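D-3-phosphoglycerate dehydrogenase oxidoreductase protein (Ralstonia solanacearum, PDB 3GG9) probably catalyses the NAD-dependent oxidation of D-3-phosphoglycerate. Local coordinates at residues 112-117 against 248-253. Sequence-based numbering, arbitrary orientation. Where two conformers were deposited one is given.
Sequences AELTWA and VNTSRA
T115 on helix 109-123 meets T250, just past the C-terminal end of strand 246-249, inside the Rossmann-type NAD-binding domain, where the helix packs against the parallel sheet. The two threonines share most of the contact about equally; T250 can be followed from CB outward. Its CB stands 3.7 Å from T115 OG1. From there OG1 branches into the place between the backbone N and the carbonyl carbon (chi1 62°), which sets it 2.8 Å from T115 OG1; the two hydroxyls are hydrogen-bonded. T115 OG1 is also bonded to P111 O, one turn earlier in its own helix, so this buried hydroxyl links the helix backbone to the strand end. The other branch, T250 CG2, lies over the helix surface, 3.6 Å from T115 OG1 and 4.1 Å from L114 CD1. On T115 the methyl turns anti to the backbone N and meets V248 CG1 at 4.1 Å, an apolar methyl-methyl contact that S220 of the adjoining strand 218-221 borders. The chain leaves the sheet through an Asx turn spanning N249 to S251, with T250 in its middle, and S251 OG binds V221 O. On the helix, E113 OE1 and OE2 accept from the backbone N of L158 and K159 of the second subunit. N249 OD1 closes the turn by accepting from S251 N at 2.9 Å, while its ND2 holds the following loop by donating to R252 O at 3.0 Å with an N-H...O angle of 165°.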
ATOM      1  N   ALA A 112       0.747  -5.189  11.966  1.00 18.47           N
ATOM      2  CA  ALA A 112       1.059  -3.764  11.960  1.00 16.89           C
ATOM      3  C   ALA A 112       1.453  -3.296  10.553  1.00 14.09           C
ATOM      4  O   ALA A 112       1.018  -2.233  10.088  1.00 19.73           O
ATOM      5  CB  ALA A 112       2.208  -3.446  12.947  1.00 18.08           C
ATOM      6  N   GLU A 113       2.292  -4.069   9.877  1.00 15.45           N
ATOM      7  CA  GLU A 113       2.721  -3.689   8.545  1.00 14.58           C
ATOM      8  C   GLU A 113       1.530  -3.715   7.610  1.00 18.80           C
ATOM      9  O   GLU A 113       1.405  -2.887   6.723  1.00 20.81           O
ATOM     10  CB  GLU A 113       3.788  -4.621   8.031  1.00 18.13           C
ATOM     11  CG  GLU A 113       5.095  -4.398   8.808  1.00 18.01           C
ATOM     12  CD  GLU A 113       6.302  -5.002   8.142  1.00 32.44           C
ATOM     13  OE1 GLU A 113       6.154  -5.555   7.045  1.00 20.19           O
ATOM     14  OE2 GLU A 113       7.420  -4.909   8.707  1.00 20.02           O
ATOM     15  N   LEU A 114       0.678  -4.676   7.840  1.00 13.35           N
ATOM     16  CA  LEU A 114      -0.526  -4.799   6.992  1.00 18.85           C
ATOM     17  C   LEU A 114      -1.444  -3.587   7.167  1.00 18.51           C
ATOM     18  O   LEU A 114      -1.988  -3.070   6.182  1.00 22.59           O
ATOM     19  CB  LEU A 114      -1.255  -6.082   7.324  1.00 20.08           C
ATOM     20  CG  LEU A 114      -2.373  -6.495   6.342  1.00 18.90           C
ATOM     21  CD1 LEU A 114      -3.753  -5.888   6.726  1.00 24.19           C
ATOM     22  CD2 LEU A 114      -2.005  -6.164   4.867  1.00 18.00           C
ATOM     23  N   THR A 115      -1.668  -3.180   8.412  1.00 19.91           N
ATOM     24  CA  THR A 115      -2.373  -1.922   8.710  1.00 20.44           C
ATOM     25  C   THR A 115      -1.849  -0.729   7.912  1.00 27.53           C
ATOM     26  O   THR A 115      -2.613   0.030   7.319  1.00 16.20           O
ATOM     27  CB  THR A 115      -2.332  -1.596  10.237  1.00 20.91           C
ATOM     28  OG1 THR A 115      -2.894  -2.692  10.953  1.00 24.73           O
ATOM     29  CG2 THR A 115      -3.118  -0.325  10.551  1.00 20.09           C
ATOM     30  N   TRP A 116      -0.533  -0.576   7.884  1.00 19.72           N
ATOM     31  CA  TRP A 116       0.089   0.532   7.173  1.00 21.90           C
ATOM     32  C   TRP A 116       0.008   0.402   5.669  1.00 12.79           C
ATOM     33  O   TRP A 116      -0.118   1.399   4.978  1.00 21.44           O
ATOM     34  CB  TRP A 116       1.574   0.690   7.579  1.00 17.07           C
ATOM     35  CG  TRP A 116       1.971   2.114   7.389  1.00 22.77           C
ATOM     36  CD1 TRP A 116       2.751   2.623   6.402  1.00 22.67           C
ATOM     37  CD2 TRP A 116       1.515   3.234   8.163  1.00 23.26           C
ATOM     38  NE1 TRP A 116       2.854   4.004   6.538  1.00 23.95           N
ATOM     39  CE2 TRP A 116       2.097   4.393   7.613  1.00 25.52           C
ATOM     40  CE3 TRP A 116       0.683   3.360   9.286  1.00 22.13           C
ATOM     41  CZ2 TRP A 116       1.864   5.670   8.140  1.00 20.37           C
ATOM     42  CZ3 TRP A 116       0.447   4.627   9.806  1.00 24.09           C
ATOM     43  CH2 TRP A 116       1.039   5.759   9.242  1.00 19.01           C
ATOM     44  N   ALA A 117       0.073  -0.826   5.174  1.00 15.07           N
ATOM     45  CA  ALA A 117      -0.060  -1.103   3.750  1.00 17.43           C
ATOM     46  C   ALA A 117      -1.438  -0.627   3.303  1.00 23.46           C
ATOM     47  O   ALA A 117      -1.577  -0.028   2.247  1.00 22.97           O
ATOM     48  CB  ALA A 117       0.106  -2.629   3.495  1.00 16.87           C
ATOM     49  N   VAL A 248      -9.593   3.070   9.448  1.00 23.11           N
ATOM     50  CA  VAL A 248      -8.922   1.777   9.239  1.00 21.69           C
ATOM     51  C   VAL A 248      -9.234   0.802  10.372  1.00 22.06           C
ATOM     52  O   VAL A 248      -9.105   1.134  11.555  1.00 23.74           O
ATOM     53  CB  VAL A 248      -7.351   1.928   9.073  1.00 18.37           C
ATOM     54  CG1 VAL A 248      -6.695   0.586   8.752  1.00 19.19           C
ATOM     55  CG2 VAL A 248      -6.997   2.957   7.983  1.00 19.89           C
ATOM     56  N   ASN A 249      -9.633  -0.412  10.015  1.00 18.33           N
ATOM     57  CA  ASN A 249      -9.871  -1.446  11.021  1.00 25.24           C
ATOM     58  C   ASN A 249      -9.319  -2.784  10.574  1.00 26.94           C
ATOM     59  O   ASN A 249      -9.945  -3.495   9.787  1.00 25.54           O
ATOM     60  CB  ASN A 249     -11.374  -1.565  11.364  1.00 24.06           C
ATOM     61  CG  ASN A 249     -11.640  -2.514  12.534  1.00 33.04           C
ATOM     62  OD1 ASN A 249     -10.725  -2.961  13.224  1.00 23.89           O
ATOM     63  ND2 ASN A 249     -12.899  -2.828  12.751  1.00 21.68           N
ATOM     64  N   THR A 250      -8.148  -3.135  11.108  1.00 19.02           N
ATOM     65  CA  THR A 250      -7.611  -4.461  10.920  1.00 21.83           C
ATOM     66  C   THR A 250      -7.716  -5.300  12.205  1.00 25.22           C
ATOM     67  O   THR A 250      -7.024  -6.303  12.343  1.00 21.86           O
ATOM     68  CB  THR A 250      -6.122  -4.383  10.495  1.00 24.73           C
ATOM     69  OG1 THR A 250      -5.395  -3.759  11.544  1.00 21.66           O
ATOM     70  CG2 THR A 250      -5.963  -3.525   9.246  1.00 26.91           C
ATOM     71  N   SER A 251      -8.574  -4.903  13.138  1.00 25.47           N
ATOM     72  CA  SER A 251      -8.681  -5.609  14.417  1.00 24.58           C
ATOM     73  C   SER A 251      -9.798  -6.651  14.417  1.00 28.73           C
ATOM     74  O   SER A 251      -9.555  -7.839  14.138  1.00 28.86           O
ATOM     75  CB  SER A 251      -8.848  -4.619  15.562  1.00 23.98           C
ATOM     76  OG  SER A 251      -7.628  -3.931  15.847  1.00 27.87           O
ATOM     77  N   ARG A 252     -11.006  -6.212  14.770  1.00 22.62           N
ATOM     78  CA  ARG A 252     -12.192  -7.067  14.725  0.50 25.81           C
ATOM     79  C   ARG A 252     -13.373  -6.212  14.264  1.00 23.18           C
ATOM     80  O   ARG A 252     -13.480  -5.037  14.641  1.00 24.48           O
ATOM     81  CB  ARG A 252     -12.504  -7.690  16.100  0.50 26.30           C
ATOM     82  CG  ARG A 252     -11.561  -8.815  16.597  0.50 26.25           C
ATOM     83  CD  ARG A 252     -11.623 -10.103  15.760  0.50 30.20           C
ATOM     84  NE  ARG A 252     -12.969 -10.679  15.694  0.50 35.24           N
ATOM     85  CZ  ARG A 252     -13.480 -11.547  16.571  0.50 38.84           C
ATOM     86  NH1 ARG A 252     -12.765 -11.959  17.611  0.50 31.98           N
ATOM     87  NH2 ARG A 252     -14.722 -12.007  16.409  0.50 30.80           N
ATOM     88  N   ALA A 253     -14.247  -6.791  13.434  1.00 22.98           N
ATOM     89  CA  ALA A 253     -15.420  -6.056  12.900  1.00 28.44           C
ATOM     90  C   ALA A 253     -16.416  -5.579  13.966  1.00 28.09           C
ATOM     91  O   ALA A 253     -17.025  -4.504  13.851  1.00 29.96           O
ATOM     92  CB  ALA A 253     -16.145  -6.916  11.866  1.00 24.94           C
TER